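Local coordinates for protein purine nucleoside phosphorylase (Schistosoma mansoni, PDB 5TBT) that probably catalyses the reversible phosphorolysis of purine nucleosides such as inosine and guanosine to the free base and ribose 1-phosphate, at residues S35-L40 with L114-A119; P200-P205 with V219-V224. One frame throughout, in Å; residues are numbered along the deposited sequence.

Both contacts are buried and meet at one ligand site, probably the active site, in which a sulfate and a cytidine are bound. Contact 1 lies nearer the centre of the chain and joins the loop after strand 29-32 to strand 112-121; its side chains meet through leucine methyl groups, and the backbone N-H of Ser35 bonds the sulfate. Contact 2 joins the loop before helix 205-213 to the end of strand 218-220, and it lines one part of the nucleoside site with polar side-chain ends and a methionine, beside a second subunit. Strands 112-121 and 218-220 are antiparallel neighbours in the sheet, and a probable hydrogen bond of 2.9 Å from Asn117 ND2 to Thr223 OG1 ties the two contacts together.

Contact 1 (S35-L40 with L114-A119); sequences SGLGKL and LITNLA. With CTN (4-amino-1-beta-D-ribofuranosyl-2(1H)-pyrimidinone), chain B; SO4 (sulfate ion), chain C.
Leu37 and Leu118 meet methyl to methyl, CD1 of Leu37 lying 3.6 Å from CD2 of Leu118, with the two side chains inclined to each other. The CG of Leu37 is anti to its carbonyl carbon (chi1 -57°), and from there CD1 reaches down to the strand, where it also rests 3.8 Å from Thr116 OG1. That hydroxyl is hydrogen-bonded to the backbone N of Gly34. Phe277 and Leu273 of helix 259-283 pack against Thr116 and Leu37 respectively, extending the apolar layer.

Beyond the leucines the contact turns polar. The CD2 methyl of Leu118 also lies 3.5 Å from the carbonyl O of Ser35, and no hydrogen bond runs directly between the two segments; the sulfate lies between them. Its O1 accepts the N-H of Ser35 at 3.2 Å, fairly straight at 158°. The backbone N of Leu118 comes implausibly close to the same O1, so a bond from the strand is likely but its length is doubtful. In one of two conformers, with OG anti to the carbonyl carbon (chi1 -58°), the hydroxyl of Ser35 faces the anion 3.2 Å from both sulfate O3 and O4; its bond is tentative, since either oxygen could take the proton. Asn117 turns its side chain the other way, toward Ser241 and Thr223, and its CB lies 3.2 Å from sulfate O2. On the nucleoside side, the CB of Leu118 approaches the ribose O4' of the cytidine at 3.7 Å.

A serine in the glycine-containing loop after strand 29-32, facing a central strand across an oxyanion, is consistent with the phosphate site of the trimeric purine nucleoside phosphorylases, where the sulfate probably stands in for the phosphate substrate.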
ATOM      1  N   SER A  35     -20.749  11.011  -6.833  1.00 31.74           N
ATOM      2  CA  SER A  35     -21.911  10.166  -7.075  0.61 35.48           C
ATOM      3  C   SER A  35     -23.195  10.900  -6.715  1.00 34.76           C
ATOM      4  O   SER A  35     -23.347  11.395  -5.594  1.00 34.83           O
ATOM      5  CB  SER A  35     -21.789   8.876  -6.267  0.61 38.30           C
ATOM      6  OG  SER A  35     -20.603   8.178  -6.604  0.61 38.97           O
ATOM      7  N   GLY A  36     -24.120  10.967  -7.670  1.00 34.60           N
ATOM      8  CA  GLY A  36     -25.375  11.659  -7.464  1.00 35.89           C
ATOM      9  C   GLY A  36     -25.280  13.167  -7.435  1.00 34.85           C
ATOM     10  O   GLY A  36     -26.277  13.829  -7.139  1.00 36.31           O
ATOM     11  N   LEU A  37     -24.110  13.732  -7.738  1.00 31.17           N
ATOM     12  CA  LEU A  37     -23.889  15.172  -7.684  1.00 30.74           C
ATOM     13  C   LEU A  37     -23.640  15.773  -9.062  1.00 38.05           C
ATOM     14  O   LEU A  37     -23.011  16.830  -9.169  1.00 39.06           O
ATOM     15  CB  LEU A  37     -22.713  15.487  -6.758  1.00 29.06           C
ATOM     16  CG  LEU A  37     -22.816  14.987  -5.318  1.00 34.42           C
ATOM     17  CD1 LEU A  37     -21.535  15.297  -4.567  1.00 33.28           C
ATOM     18  CD2 LEU A  37     -24.016  15.606  -4.622  1.00 31.78           C
ATOM     19  N   GLY A  38     -24.116  15.125 -10.117  1.00 36.36           N
ATOM     20  CA  GLY A  38     -23.817  15.543 -11.469  1.00 36.78           C
ATOM     21  C   GLY A  38     -24.871  16.380 -12.157  1.00 39.57           C
ATOM     22  O   GLY A  38     -24.806  16.529 -13.383  1.00 40.95           O
ATOM     23  N   LYS A  39     -25.830  16.944 -11.419  1.00 38.58           N
ATOM     24  CA  LYS A  39     -26.925  17.664 -12.067  1.00 40.68           C
ATOM     25  C   LYS A  39     -26.422  18.885 -12.828  1.00 39.09           C
ATOM     26  O   LYS A  39     -27.015  19.280 -13.840  1.00 41.60           O
ATOM     27  CB  LYS A  39     -27.975  18.075 -11.033  1.00 43.68           C
ATOM     28  CG  LYS A  39     -29.280  18.566 -11.643  1.00 53.02           C
ATOM     29  CD  LYS A  39     -30.291  18.988 -10.585  1.00 59.79           C
ATOM     30  CE  LYS A  39     -30.731  17.819  -9.717  1.00 62.14           C
ATOM     31  NZ  LYS A  39     -32.161  17.945  -9.318  1.00 67.21           N
ATOM     32  N   LEU A  40     -25.327  19.492 -12.364  1.00 35.76           N
ATOM     33  CA  LEU A  40     -24.818  20.694 -13.017  1.00 36.27           C
ATOM     34  C   LEU A  40     -24.406  20.415 -14.458  1.00 37.09           C
ATOM     35  O   LEU A  40     -24.541  21.282 -15.329  1.00 37.42           O
ATOM     36  CB  LEU A  40     -23.642  21.258 -12.221  1.00 37.04           C
ATOM     37  CG  LEU A  40     -23.056  22.550 -12.784  1.00 38.47           C
ATOM     38  CD1 LEU A  40     -24.146  23.604 -12.944  1.00 43.23           C
ATOM     39  CD2 LEU A  40     -21.932  23.061 -11.902  1.00 35.61           C
ATOM     40  N   LEU A 114     -12.316  21.765 -10.406  1.00 22.41           N
ATOM     41  CA  LEU A 114     -13.202  21.701  -9.252  1.00 23.18           C
ATOM     42  C   LEU A 114     -13.721  20.277  -9.087  1.00 24.93           C
ATOM     43  O   LEU A 114     -14.118  19.638 -10.065  1.00 27.89           O
ATOM     44  CB  LEU A 114     -14.375  22.672  -9.405  1.00 25.56           C
ATOM     45  CG  LEU A 114     -14.028  24.102  -9.832  1.00 29.89           C
ATOM     46  CD1 LEU A 114     -15.288  24.897 -10.139  1.00 25.71           C
ATOM     47  CD2 LEU A 114     -13.190  24.807  -8.775  1.00 28.28           C
ATOM     48  N   ILE A 115     -13.720  19.782  -7.848  1.00 25.33           N
ATOM     49  CA  ILE A 115     -14.000  18.376  -7.564  1.00 24.27           C
ATOM     50  C   ILE A 115     -14.951  18.269  -6.377  1.00 25.64           C
ATOM     51  O   ILE A 115     -14.777  18.964  -5.371  1.00 25.22           O
ATOM     52  CB  ILE A 115     -12.708  17.586  -7.269  1.00 24.46           C
ATOM     53  CG1 ILE A 115     -11.673  17.798  -8.376  1.00 26.49           C
ATOM     54  CG2 ILE A 115     -13.005  16.101  -7.100  1.00 22.27           C
ATOM     55  CD1 ILE A 115     -10.365  17.088  -8.131  1.00 27.51           C
ATOM     56  N   THR A 116     -15.941  17.380  -6.487  1.00 25.46           N
ATOM     57  CA  THR A 116     -16.787  16.984  -5.368  1.00 26.22           C
ATOM     58  C   THR A 116     -16.751  15.472  -5.190  1.00 26.37           C
ATOM     59  O   THR A 116     -16.586  14.721  -6.155  1.00 24.78           O
ATOM     60  CB  THR A 116     -18.246  17.414  -5.560  1.00 26.64           C
ATOM     61  OG1 THR A 116     -18.772  16.817  -6.753  1.00 27.04           O
ATOM     62  CG2 THR A 116     -18.359  18.919  -5.647  1.00 27.06           C
ATOM     63  N   ASN A 117     -16.924  15.027  -3.948  1.00 23.73           N
ATOM     64  CA  ASN A 117     -16.982  13.603  -3.659  1.00 23.06           C
ATOM     65  C   ASN A 117     -17.896  13.372  -2.465  1.00 25.98           C
ATOM     66  O   ASN A 117     -18.264  14.305  -1.746  1.00 25.51           O
ATOM     67  CB  ASN A 117     -15.587  13.019  -3.392  1.00 19.86           C
ATOM     68  CG  ASN A 117     -14.917  13.613  -2.157  1.00 22.49           C
ATOM     69  OD1 ASN A 117     -15.424  13.501  -1.039  1.00 21.98           O
ATOM     70  ND2 ASN A 117     -13.758  14.226  -2.357  1.00 23.67           N
ATOM     71  N   LEU A 118     -18.259  12.107  -2.267  1.00 24.10           N
ATOM     72  CA  LEU A 118     -18.927  11.640  -1.060  1.00 24.12           C
ATOM     73  C   LEU A 118     -17.898  10.961  -0.169  1.00 27.23           C
ATOM     74  O   LEU A 118     -17.007  10.262  -0.659  1.00 23.18           O
ATOM     75  CB  LEU A 118     -20.051  10.651  -1.383  1.00 26.26           C
ATOM     76  CG  LEU A 118     -21.477  11.153  -1.630  1.00 28.50           C
ATOM     77  CD1 LEU A 118     -22.095  11.739  -0.366  1.00 29.29           C
ATOM     78  CD2 LEU A 118     -21.518  12.155  -2.769  1.00 27.23           C
ATOM     79  N   ALA A 119     -18.018  11.165   1.140  1.00 27.04           N
ATOM     80  CA  ALA A 119     -16.990  10.660   2.035  1.00 25.04           C
ATOM     81  C   ALA A 119     -17.569  10.413   3.420  1.00 25.84           C
ATOM     82  O   ALA A 119     -18.656  10.886   3.762  1.00 29.02           O
ATOM     83  CB  ALA A 119     -15.805  11.623   2.108  1.00 18.94           C
TER
HETATM   84  O5' CTN B 301     -20.664   5.001  -1.382  1.00 47.96           O
HETATM   85  C5' CTN B 301     -19.673   4.756  -2.332  1.00 53.76           C
HETATM   86  C4' CTN B 301     -19.441   5.966  -3.221  1.00 58.28           C
HETATM   87  O4' CTN B 301     -19.306   7.145  -2.465  1.00 56.19           O
HETATM   88  C1' CTN B 301     -17.965   7.361  -2.090  1.00 53.51           C
HETATM   89  N1  CTN B 301     -17.727   7.069  -0.672  1.00 44.02           N
HETATM   90  C6  CTN B 301     -18.730   7.003   0.161  1.00 37.23           C
HETATM   91  C5  CTN B 301     -18.537   6.738   1.477  1.00 35.82           C
HETATM   92  C4  CTN B 301     -17.278   6.527   1.955  1.00 34.32           C
HETATM   93  N3  CTN B 301     -16.247   6.610   1.131  1.00 37.24           N
HETATM   94  C2  CTN B 301     -16.434   6.900  -0.191  1.00 41.84           C
HETATM   95  O2  CTN B 301     -15.489   6.972  -0.976  1.00 41.19           O
HETATM   96  N4  CTN B 301     -17.147   6.279   3.257  1.00 32.60           N
HETATM   97  C2' CTN B 301     -17.168   6.447  -2.994  1.00 58.87           C
HETATM   98  O2' CTN B 301     -16.131   7.182  -3.604  1.00 59.13           O
HETATM   99  C3' CTN B 301     -18.126   5.811  -3.941  1.00 64.84           C
HETATM  100  O3' CTN B 301     -18.181   6.469  -5.188  1.00 64.63           O
HETATM  101  S   SO4 C 302     -17.805   9.938  -5.041  1.00 82.29           S
HETATM  102  O1  SO4 C 302     -18.617  10.895  -4.437  1.00 81.73           O
HETATM  103  O2  SO4 C 302     -16.458  10.170  -4.659  1.00 83.36           O
HETATM  104  O3  SO4 C 302     -18.204   8.626  -4.595  1.00 76.85           O
HETATM  105  O4  SO4 C 302     -17.895   9.852  -6.473  1.00 83.79           O

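Contact 2 (P200-P205 with V219-V224); sequences PTYESP and VGMSTV. With CTN (4-amino-1-beta-D-ribofuranosyl-2(1H)-pyrimidinone), chain B; SO4 (sulfate ion), chain C.
Met221 lies against the backbone of Pro200 to Tyr202, the touching parts of the two segments running nearly antiparallel, 172° apart, with a cis peptide bond before Pro200 and no hydrogen bond between them. The methionine chain is extended beyond CG, which sets its CE methyl against two successive carbonyl oxygens, 3.4 Å from Pro200 O and 3.5 Å from Thr201 O. The same methyl meets the Tyr202 ring obliquely at CD1. Farther along, Glu203 and Val219 make the second touch: the carboxylate carbon CD of Glu203 sits 3.5 Å from Val219 CG1. Glu203 CG occupies the place between its backbone N and carbonyl carbon (chi1 63°), and a bend at chi2 folds the carboxylate back over that methyl.

The cytidine lies against these side chains. Glu203 OE1 accepts the N4 amino group at 3.2 Å, while OE2 is held by Ser247; the two bonds together would restrain the rotation of the carboxylate. The hydroxyl of Tyr202 is hydrogen-bonded to O5' at 2.7 Å, with O5' in the plane of the ring at its edge. From the other segment, the N-H of Met221 makes a weak bond to the base O2, and its CG lies 3.2 Å from that same atom. Ser222 OG donates to sulfate O2 at 3.1 Å. Phe161 of a neighbouring subunit packs on Tyr202, and His259 of the same chain also bonds the nucleoside.

A glutamate facing the base, with a methionine beside base and ribose near the subunit interface, matches the nucleoside pocket of trimeric purine nucleoside phosphorylases, here occupied by a pyrimidine nucleoside.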
ATOM      1  N   PRO A 200     -12.544  -1.087  -2.464  1.00 20.72           N
ATOM      2  CA  PRO A 200     -13.886  -0.495  -2.432  1.00 19.56           C
ATOM      3  C   PRO A 200     -14.702  -0.791  -1.172  1.00 23.02           C
ATOM      4  O   PRO A 200     -15.861  -0.384  -1.112  1.00 23.28           O
ATOM      5  CB  PRO A 200     -14.554  -1.127  -3.648  1.00 16.83           C
ATOM      6  CG  PRO A 200     -13.954  -2.509  -3.702  1.00 19.79           C
ATOM      7  CD  PRO A 200     -12.529  -2.367  -3.199  1.00 19.12           C
ATOM      8  N   THR A 201     -14.134  -1.496  -0.199  1.00 20.75           N
ATOM      9  CA  THR A 201     -14.827  -1.669   1.070  1.00 21.08           C
ATOM     10  C   THR A 201     -14.789  -0.367   1.855  1.00 22.09           C
ATOM     11  O   THR A 201     -13.789   0.354   1.841  1.00 20.96           O
ATOM     12  CB  THR A 201     -14.191  -2.788   1.894  1.00 22.62           C
ATOM     13  OG1 THR A 201     -12.819  -2.472   2.157  1.00 20.61           O
ATOM     14  CG2 THR A 201     -14.281  -4.114   1.154  1.00 22.21           C
ATOM     15  N   TYR A 202     -15.893  -0.057   2.531  1.00 23.00           N
ATOM     16  CA  TYR A 202     -15.908   1.112   3.397  1.00 22.58           C
ATOM     17  C   TYR A 202     -14.897   0.942   4.523  1.00 23.17           C
ATOM     18  O   TYR A 202     -14.503  -0.173   4.878  1.00 22.74           O
ATOM     19  CB  TYR A 202     -17.301   1.342   3.980  1.00 20.14           C
ATOM     20  CG  TYR A 202     -18.340   1.731   2.956  1.00 20.85           C
ATOM     21  CD1 TYR A 202     -18.322   2.985   2.363  1.00 21.99           C
ATOM     22  CD2 TYR A 202     -19.345   0.846   2.593  1.00 21.40           C
ATOM     23  CE1 TYR A 202     -19.271   3.346   1.430  1.00 21.26           C
ATOM     24  CE2 TYR A 202     -20.298   1.197   1.663  1.00 24.26           C
ATOM     25  CZ  TYR A 202     -20.256   2.447   1.083  1.00 23.38           C
ATOM     26  OH  TYR A 202     -21.207   2.804   0.154  1.00 21.10           O
ATOM     27  N   GLU A 203     -14.469   2.070   5.084  1.00 24.24           N
ATOM     28  CA  GLU A 203     -13.538   2.035   6.202  1.00 23.87           C
ATOM     29  C   GLU A 203     -14.131   1.230   7.351  1.00 23.11           C
ATOM     30  O   GLU A 203     -15.283   1.436   7.747  1.00 22.11           O
ATOM     31  CB  GLU A 203     -13.196   3.458   6.658  1.00 26.68           C
ATOM     32  CG  GLU A 203     -14.370   4.267   7.192  1.00 27.28           C
ATOM     33  CD  GLU A 203     -15.164   4.959   6.104  1.00 29.49           C
ATOM     34  OE1 GLU A 203     -14.870   4.730   4.915  1.00 30.40           O
ATOM     35  OE2 GLU A 203     -16.074   5.741   6.444  1.00 26.96           O
ATOM     36  N   SER A 204     -13.354   0.279   7.855  1.00 22.82           N
ATOM     37  CA  SER A 204     -13.827  -0.553   8.941  1.00 19.81           C
ATOM     38  C   SER A 204     -13.903   0.271  10.223  1.00 24.45           C
ATOM     39  O   SER A 204     -13.254   1.314  10.337  1.00 22.81           O
ATOM     40  CB  SER A 204     -12.908  -1.758   9.130  1.00 20.48           C
ATOM     41  OG  SER A 204     -11.751  -1.409   9.866  1.00 22.45           O
ATOM     42  N   PRO A 205     -14.720  -0.162  11.192  1.00 25.64           N
ATOM     43  CA  PRO A 205     -14.798   0.578  12.465  1.00 27.05           C
ATOM     44  C   PRO A 205     -13.447   0.830  13.112  1.00 27.09           C
ATOM     45  O   PRO A 205     -13.199   1.939  13.601  1.00 27.34           O
ATOM     46  CB  PRO A 205     -15.685  -0.329  13.328  1.00 28.08           C
ATOM     47  CG  PRO A 205     -16.585  -0.995  12.342  1.00 29.28           C
ATOM     48  CD  PRO A 205     -15.734  -1.233  11.119  1.00 27.32           C
ATOM     49  N   VAL A 219     -12.580  10.581   5.186  1.00 27.11           N
ATOM     50  CA  VAL A 219     -11.998   9.448   4.470  1.00 24.45           C
ATOM     51  C   VAL A 219     -12.874   9.108   3.269  1.00 23.73           C
ATOM     52  O   VAL A 219     -14.106   9.060   3.374  1.00 23.57           O
ATOM     53  CB  VAL A 219     -11.822   8.226   5.399  1.00 26.49           C
ATOM     54  CG1 VAL A 219     -13.139   7.856   6.058  1.00 27.07           C
ATOM     55  CG2 VAL A 219     -11.243   7.049   4.627  1.00 23.05           C
ATOM     56  N   GLY A 220     -12.231   8.872   2.121  1.00 22.23           N
ATOM     57  CA  GLY A 220     -12.939   8.536   0.902  1.00 22.40           C
ATOM     58  C   GLY A 220     -12.043   7.785  -0.059  1.00 23.87           C
ATOM     59  O   GLY A 220     -10.856   7.570   0.197  1.00 22.23           O
ATOM     60  N   MET A 221     -12.631   7.408  -1.196  1.00 21.69           N
ATOM     61  CA  MET A 221     -12.006   6.488  -2.140  1.00 22.98           C
ATOM     62  C   MET A 221     -11.587   7.141  -3.453  1.00 25.17           C
ATOM     63  O   MET A 221     -11.315   6.424  -4.424  1.00 25.02           O
ATOM     64  CB  MET A 221     -12.948   5.322  -2.447  1.00 20.95           C
ATOM     65  CG  MET A 221     -13.422   4.531  -1.241  1.00 22.28           C
ATOM     66  SD  MET A 221     -14.602   3.245  -1.714  1.00 23.63           S
ATOM     67  CE  MET A 221     -15.265   2.786  -0.115  1.00 22.08           C
ATOM     68  N   SER A 222     -11.528   8.466  -3.526  1.00 24.20           N
ATOM     69  CA  SER A 222     -11.305   9.127  -4.810  1.00 26.62           C
ATOM     70  C   SER A 222     -10.476  10.389  -4.590  1.00 24.79           C
ATOM     71  O   SER A 222      -9.827  10.566  -3.552  1.00 26.20           O
ATOM     72  CB  SER A 222     -12.653   9.429  -5.491  1.00 29.03           C
ATOM     73  OG  SER A 222     -13.336  10.482  -4.833  1.00 28.60           O
ATOM     74  N   THR A 223     -10.465  11.249  -5.615  1.00 24.12           N
ATOM     75  CA  THR A 223     -10.037  12.646  -5.550  1.00 21.23           C
ATOM     76  C   THR A 223      -8.526  12.840  -5.472  1.00 22.46           C
ATOM     77  O   THR A 223      -7.966  13.610  -6.256  1.00 23.79           O
ATOM     78  CB  THR A 223     -10.707  13.349  -4.366  1.00 19.90           C
ATOM     79  OG1 THR A 223     -12.131  13.274  -4.516  1.00 21.80           O
ATOM     80  CG2 THR A 223     -10.286  14.808  -4.311  1.00 17.52           C
ATOM     81  N   VAL A 224      -7.868  12.173  -4.517  1.00 22.96           N
ATOM     82  CA  VAL A 224      -6.418  12.342  -4.362  1.00 25.17           C
ATOM     83  C   VAL A 224      -5.652  12.029  -5.640  1.00 22.83           C
ATOM     84  O   VAL A 224      -4.704  12.764  -5.958  1.00 20.16           O
ATOM     85  CB  VAL A 224      -5.920  11.539  -3.150  1.00 25.71           C
ATOM     86  CG1 VAL A 224      -4.403  11.449  -3.150  1.00 22.03           C
ATOM     87  CG2 VAL A 224      -6.408  12.176  -1.860  1.00 24.87           C
TER
HETATM   88  O5' CTN B 301     -20.664   5.001  -1.382  1.00 47.96           O
HETATM   89  C5' CTN B 301     -19.673   4.756  -2.332  1.00 53.76           C
HETATM   90  C4' CTN B 301     -19.441   5.966  -3.221  1.00 58.28           C
HETATM   91  O4' CTN B 301     -19.306   7.145  -2.465  1.00 56.19           O
HETATM   92  C1' CTN B 301     -17.965   7.361  -2.090  1.00 53.51           C
HETATM   93  N1  CTN B 301     -17.727   7.069  -0.672  1.00 44.02           N
HETATM   94  C6  CTN B 301     -18.730   7.003   0.161  1.00 37.23           C
HETATM   95  C5  CTN B 301     -18.537   6.738   1.477  1.00 35.82           C
HETATM   96  C4  CTN B 301     -17.278   6.527   1.955  1.00 34.32           C
HETATM   97  N3  CTN B 301     -16.247   6.610   1.131  1.00 37.24           N
HETATM   98  C2  CTN B 301     -16.434   6.900  -0.191  1.00 41.84           C
HETATM   99  O2  CTN B 301     -15.489   6.972  -0.976  1.00 41.19           O
HETATM  100  N4  CTN B 301     -17.147   6.279   3.257  1.00 32.60           N
HETATM  101  C2' CTN B 301     -17.168   6.447  -2.994  1.00 58.87           C
HETATM  102  O2' CTN B 301     -16.131   7.182  -3.604  1.00 59.13           O
HETATM  103  C3' CTN B 301     -18.126   5.811  -3.941  1.00 64.84           C
HETATM  104  O3' CTN B 301     -18.181   6.469  -5.188  1.00 64.63           O
HETATM  105  S   SO4 C 302     -17.805   9.938  -5.041  1.00 82.29           S
HETATM  106  O1  SO4 C 302     -18.617  10.895  -4.437  1.00 81.73           O
HETATM  107  O2  SO4 C 302     -16.458  10.170  -4.659  1.00 83.36           O
HETATM  108  O3  SO4 C 302     -18.204   8.626  -4.595  1.00 76.85           O
HETATM  109  O4  SO4 C 302     -17.895   9.852  -6.473  1.00 83.79           O